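Local structure of putative cellulase CEL6 (Mycobacterium tuberculosis, 1UP3) at residues T93-A105 with F137-R149. The protein is a family 6 glycoside hydrolase, an endoglucanase that probably cleaves beta-1,4-glucosidic bonds within cellulose chains. Residues are numbered along the deposited sequence; the frame is centred on the assembly and turned at random.
Sequences TGTDYRGWIDAVA and FDLVRYAVDTLTR
A chi1 of -173° carries the Tyr142 ring away from its own backbone N and across to helix 94-105, where Arg98, bent at chi3 (96°), folds its chain over one ring face. The CG of Arg98 lies above that face, 4.1 Å from the ring centroid in a CH-pi contact, and its guanidinium follows as an off-centre cation-pi partner, NH2 coming within 3.5 Å of Tyr142 CD1. Thr146 OG1 lies above the opposite face, toward its rim, while bonding to Tyr142 O, which also accepts the Thr146 amide from the other side of its carbonyl plane. At the ring edge, Tyr142 OH donates a short 2.5 Å hydrogen bond to the syn lone pair of Asp102 OD1, which fixes the phenol at its far end. The axes of segments 94-105 and 137-147 run nearly parallel, at 20°, and approach to 9.5 Å; their parent helices 94-108 and 130-147 follow strands 72-75 and 113-117 of the parallel sheet in the distorted barrel of family 6 hydrolases, and Ile101 and Leu147 both rest on Leu75. Deeper in the interface, Ile101 splits its branches: CG2 meets Thr146 CB at 3.7 Å, and CD1 reaches Ala143 CB. Leu147 CD2 touches Val104 CG1 at 3.8 Å. At the N-terminal end, Leu139 CD2 sits against Gly94 O and Arg98 CG, and its CB packs 3.9 Å from CD2 of Tyr97, whose hydroxyl is hydrogen-bonded to Glu118.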
loop_
_atom_site.group_PDB
_atom_site.type_symbol
_atom_site.label_atom_id
_atom_site.label_comp_id
_atom_site.label_asym_id
_atom_site.label_seq_id
_atom_site.Cartn_x
_atom_site.Cartn_y
_atom_site.Cartn_z
ATOM N N THR A 93 -11.604 -16.280 -7.825
ATOM C CA THR A 93 -10.680 -17.301 -8.280
ATOM C C THR A 93 -9.416 -16.685 -8.872
ATOM O O THR A 93 -9.372 -15.506 -9.229
ATOM C CB THR A 93 -11.310 -18.174 -9.380
ATOM O OG1 THR A 93 -11.510 -17.389 -10.552
ATOM C CG2 THR A 93 -12.664 -18.689 -8.975
ATOM N N GLY A 94 -8.399 -17.508 -9.001
ATOM C CA GLY A 94 -7.177 -17.122 -9.655
ATOM C C GLY A 94 -7.354 -16.725 -11.106
ATOM O O GLY A 94 -6.709 -15.786 -11.574
ATOM N N THR A 95 -8.238 -17.418 -11.841
ATOM C CA THR A 95 -8.548 -17.018 -13.209
ATOM C C THR A 95 -9.048 -15.561 -13.298
ATOM O O THR A 95 -8.618 -14.785 -14.153
ATOM C CB THR A 95 -9.593 -17.959 -13.762
ATOM O OG1 THR A 95 -8.998 -19.236 -13.915
ATOM C CG2 THR A 95 -10.005 -17.543 -15.168
ATOM N N ASP A 96 -9.958 -15.217 -12.402
ATOM C CA ASP A 96 -10.502 -13.871 -12.342
ATOM C C ASP A 96 -9.387 -12.887 -12.028
ATOM O O ASP A 96 -9.279 -11.829 -12.649
ATOM C CB ASP A 96 -11.567 -13.757 -11.265
ATOM C CG ASP A 96 -12.821 -14.546 -11.552
ATOM O OD1 ASP A 96 -13.214 -14.698 -12.711
ATOM O OD2 ASP A 96 -13.466 -15.086 -10.609
ATOM N N TYR A 97 -8.542 -13.227 -11.056
ATOM C CA TYR A 97 -7.477 -12.308 -10.659
ATOM C C TYR A 97 -6.507 -12.076 -11.821
ATOM O O TYR A 97 -6.065 -10.945 -12.079
ATOM C CB TYR A 97 -6.729 -12.880 -9.442
ATOM C CG TYR A 97 -5.680 -11.928 -8.887
ATOM C CD1 TYR A 97 -6.056 -10.864 -8.079
ATOM C CD2 TYR A 97 -4.336 -12.041 -9.229
ATOM C CE1 TYR A 97 -5.154 -9.953 -7.607
ATOM C CE2 TYR A 97 -3.398 -11.113 -8.727
ATOM C CZ TYR A 97 -3.832 -10.085 -7.926
ATOM O OH TYR A 97 -2.949 -9.145 -7.425
ATOM N N ARG A 98 -6.161 -13.151 -12.518
ATOM C CA ARG A 98 -5.278 -12.969 -13.661
ATOM C C ARG A 98 -5.859 -12.064 -14.736
ATOM O O ARG A 98 -5.160 -11.257 -15.356
ATOM C CB ARG A 98 -4.852 -14.311 -14.235
ATOM C CG ARG A 98 -4.051 -15.136 -13.309
ATOM C CD ARG A 98 -4.128 -16.564 -13.707
ATOM N NE ARG A 98 -2.996 -16.895 -14.524
ATOM C CZ ARG A 98 -1.922 -17.503 -14.018
ATOM N NH1 ARG A 98 -1.891 -17.854 -12.732
ATOM N NH2 ARG A 98 -0.887 -17.763 -14.784
ATOM N N GLY A 99 -7.130 -12.167 -14.971
ATOM C CA GLY A 99 -7.770 -11.317 -15.957
ATOM C C GLY A 99 -7.755 -9.861 -15.526
ATOM O O GLY A 99 -7.579 -8.942 -16.334
ATOM N N TRP A 100 -7.926 -9.669 -14.227
ATOM C CA TRP A 100 -7.849 -8.344 -13.612
ATOM C C TRP A 100 -6.474 -7.723 -13.788
ATOM O O TRP A 100 -6.383 -6.572 -14.203
ATOM C CB TRP A 100 -8.176 -8.452 -12.143
ATOM C CG TRP A 100 -8.375 -7.141 -11.393
ATOM C CD1 TRP A 100 -9.386 -6.225 -11.572
ATOM C CD2 TRP A 100 -7.599 -6.664 -10.265
ATOM N NE1 TRP A 100 -9.280 -5.218 -10.635
ATOM C CE2 TRP A 100 -8.209 -5.462 -9.818
ATOM C CE3 TRP A 100 -6.474 -7.147 -9.565
ATOM C CZ2 TRP A 100 -7.713 -4.724 -8.722
ATOM C CZ3 TRP A 100 -5.989 -6.433 -8.506
ATOM C CH2 TRP A 100 -6.619 -5.227 -8.080
ATOM N N ILE A 101 -5.413 -8.481 -13.477
ATOM C CA ILE A 101 -4.049 -8.015 -13.676
ATOM C C ILE A 101 -3.795 -7.666 -15.174
ATOM O O ILE A 101 -3.166 -6.648 -15.463
ATOM C CB ILE A 101 -3.028 -9.107 -13.196
ATOM C CG1 ILE A 101 -3.057 -9.239 -11.668
ATOM C CG2 ILE A 101 -1.665 -8.792 -13.729
ATOM C CD1 ILE A 101 -2.678 -7.940 -10.907
ATOM N N ASP A 102 -4.307 -8.481 -16.112
ATOM C CA ASP A 102 -4.130 -8.162 -17.519
ATOM C C ASP A 102 -4.739 -6.822 -17.846
ATOM O O ASP A 102 -4.168 -6.037 -18.623
ATOM C CB ASP A 102 -4.768 -9.213 -18.430
ATOM C CG ASP A 102 -4.081 -10.547 -18.363
ATOM O OD1 ASP A 102 -2.933 -10.643 -17.901
ATOM O OD2 ASP A 102 -4.649 -11.602 -18.770
ATOM N N ALA A 103 -5.919 -6.591 -17.303
ATOM C CA ALA A 103 -6.636 -5.335 -17.537
ATOM C C ALA A 103 -5.927 -4.138 -16.914
ATOM O O ALA A 103 -5.820 -3.091 -17.537
ATOM C CB ALA A 103 -8.052 -5.448 -17.022
ATOM N N VAL A 104 -5.440 -4.269 -15.683
ATOM C CA VAL A 104 -4.659 -3.212 -15.067
ATOM C C VAL A 104 -3.431 -2.863 -15.942
ATOM O O VAL A 104 -3.142 -1.695 -16.196
ATOM C CB VAL A 104 -4.204 -3.589 -13.661
ATOM C CG1 VAL A 104 -3.182 -2.619 -13.116
ATOM C CG2 VAL A 104 -5.398 -3.671 -12.686
ATOM N N ALA A 105 -2.712 -3.874 -16.406
ATOM C CA ALA A 105 -1.552 -3.655 -17.265
ATOM C C ALA A 105 -1.928 -2.977 -18.590
ATOM O O ALA A 105 -1.173 -2.148 -19.099
ATOM C CB ALA A 105 -0.837 -4.986 -17.488
ATOM N N PHE A 137 1.073 -17.530 -4.391
ATOM C CA PHE A 137 2.421 -17.131 -4.812
ATOM C C PHE A 137 2.462 -17.015 -6.350
ATOM O O PHE A 137 3.032 -16.060 -6.891
ATOM C CB PHE A 137 3.495 -18.098 -4.318
ATOM C CG PHE A 137 3.660 -18.153 -2.807
ATOM C CD1 PHE A 137 3.212 -17.145 -1.995
ATOM C CD2 PHE A 137 4.266 -19.244 -2.214
ATOM C CE1 PHE A 137 3.372 -17.217 -0.612
ATOM C CE2 PHE A 137 4.421 -19.302 -0.836
ATOM C CZ PHE A 137 3.982 -18.273 -0.055
ATOM N N ASP A 138 1.833 -17.966 -7.049
ATOM C CA ASP A 138 1.725 -17.891 -8.509
ATOM C C ASP A 138 1.004 -16.652 -9.017
ATOM O O ASP A 138 1.412 -16.083 -10.039
ATOM C CB ASP A 138 1.076 -19.138 -9.081
ATOM C CG ASP A 138 1.904 -20.383 -8.876
ATOM O OD1 ASP A 138 3.122 -20.291 -8.580
ATOM O OD2 ASP A 138 1.381 -21.507 -8.993
ATOM N N LEU A 139 -0.036 -16.211 -8.301
ATOM C CA LEU A 139 -0.774 -15.009 -8.666
ATOM C C LEU A 139 0.046 -13.738 -8.447
ATOM O O LEU A 139 0.016 -12.836 -9.278
ATOM C CB LEU A 139 -2.090 -14.952 -7.882
ATOM C CG LEU A 139 -3.072 -16.055 -8.271
ATOM C CD1 LEU A 139 -4.283 -15.975 -7.340
ATOM C CD2 LEU A 139 -3.465 -16.050 -9.692
ATOM N N VAL A 140 0.816 -13.692 -7.364
ATOM C CA VAL A 140 1.666 -12.553 -7.129
ATOM C C VAL A 140 2.773 -12.522 -8.181
ATOM O O VAL A 140 3.122 -11.458 -8.676
ATOM C CB VAL A 140 2.195 -12.514 -5.683
ATOM C CG1 VAL A 140 3.169 -11.341 -5.512
ATOM C CG2 VAL A 140 1.009 -12.367 -4.730
ATOM N N ARG A 141 3.355 -13.676 -8.479
ATOM C CA ARG A 141 4.342 -13.740 -9.550
ATOM C C ARG A 141 3.760 -13.296 -10.904
ATOM O O ARG A 141 4.431 -12.590 -11.684
ATOM C CB ARG A 141 4.926 -15.161 -9.656
ATOM C CG ARG A 141 6.103 -15.208 -10.645
ATOM C CD ARG A 141 6.751 -16.598 -10.818
ATOM N NE ARG A 141 6.525 -17.422 -9.672
ATOM C CZ ARG A 141 5.733 -18.486 -9.553
ATOM N NH1 ARG A 141 5.085 -19.033 -10.588
ATOM N NH2 ARG A 141 5.633 -19.029 -8.331
ATOM N N TYR A 142 2.516 -13.678 -11.181
ATOM C CA TYR A 142 1.834 -13.269 -12.398
ATOM C C TYR A 142 1.718 -11.732 -12.464
ATOM O O TYR A 142 1.992 -11.117 -13.489
ATOM C CB TYR A 142 0.452 -13.912 -12.482
ATOM C CG TYR A 142 -0.222 -13.650 -13.819
ATOM C CD1 TYR A 142 0.085 -14.405 -14.914
ATOM C CD2 TYR A 142 -1.116 -12.587 -13.977
ATOM C CE1 TYR A 142 -0.483 -14.153 -16.159
ATOM C CE2 TYR A 142 -1.707 -12.330 -15.225
ATOM C CZ TYR A 142 -1.351 -13.118 -16.314
ATOM O OH TYR A 142 -1.893 -12.918 -17.584
ATOM N N ALA A 143 1.352 -11.121 -11.339
ATOM C CA ALA A 143 1.294 -9.672 -11.265
ATOM C C ALA A 143 2.636 -9.028 -11.576
ATOM O O ALA A 143 2.708 -8.094 -12.344
ATOM C CB ALA A 143 0.789 -9.238 -9.909
ATOM N N VAL A 144 3.715 -9.521 -10.991
ATOM C CA VAL A 144 5.032 -8.980 -11.230
ATOM C C VAL A 144 5.374 -9.105 -12.699
ATOM O O VAL A 144 5.794 -8.136 -13.346
ATOM C CB VAL A 144 6.114 -9.682 -10.372
ATOM C CG1 VAL A 144 7.509 -9.289 -10.828
ATOM C CG2 VAL A 144 5.934 -9.344 -8.890
ATOM N N ASP A 145 5.192 -10.311 -13.243
ATOM C CA ASP A 145 5.590 -10.573 -14.632
ATOM C C ASP A 145 4.806 -9.729 -15.622
ATOM O O ASP A 145 5.344 -9.361 -16.673
ATOM C CB ASP A 145 5.362 -12.037 -14.994
ATOM C CG ASP A 145 6.369 -12.997 -14.358
ATOM O OD1 ASP A 145 7.410 -12.571 -13.797
ATOM O OD2 ASP A 145 6.192 -14.235 -14.476
ATOM N N THR A 146 3.552 -9.429 -15.318
ATOM C CA THR A 146 2.667 -8.716 -16.254
ATOM C C THR A 146 2.785 -7.212 -16.122
ATOM O O THR A 146 2.808 -6.488 -17.120
ATOM C CB THR A 146 1.243 -9.171 -16.026
ATOM O OG1 THR A 146 1.212 -10.611 -16.114
ATOM C CG2 THR A 146 0.312 -8.692 -17.130
ATOM N N LEU A 147 2.819 -6.729 -14.892
ATOM C CA LEU A 147 2.867 -5.301 -14.633
ATOM C C LEU A 147 4.183 -4.659 -15.066
ATOM O O LEU A 147 4.170 -3.497 -15.514
ATOM C CB LEU A 147 2.561 -4.958 -13.179
ATOM C CG LEU A 147 1.176 -5.373 -12.683
ATOM C CD1 LEU A 147 1.150 -5.358 -11.173
ATOM C CD2 LEU A 147 0.089 -4.464 -13.300
ATOM N N THR A 148 5.295 -5.395 -14.952
ATOM C CA THR A 148 6.604 -4.870 -15.312
ATOM C C THR A 148 6.818 -4.755 -16.818
ATOM O O THR A 148 7.833 -4.223 -17.248
ATOM C CB THR A 148 7.749 -5.657 -14.654
ATOM O OG1 THR A 148 7.635 -7.054 -14.953
ATOM C CG2 THR A 148 7.698 -5.517 -13.139
ATOM N N ARG A 149 5.874 -5.230 -17.615
ATOM C CA ARG A 149 5.901 -4.950 -19.045
ATOM C C ARG A 149 5.703 -3.470 -19.343
ATOM O O ARG A 149 6.055 -3.027 -20.432
ATOM C CB ARG A 149 4.868 -5.790 -19.791
ATOM C CG ARG A 149 5.156 -7.288 -19.734
ATOM C CD ARG A 149 6.521 -7.718 -20.259
ATOM N NE ARG A 149 6.564 -9.150 -20.577
ATOM C CZ ARG A 149 7.624 -9.777 -21.116
ATOM N NH1 ARG A 149 8.735 -9.105 -21.440
ATOM N NH2 ARG A 149 7.561 -11.086 -21.352
#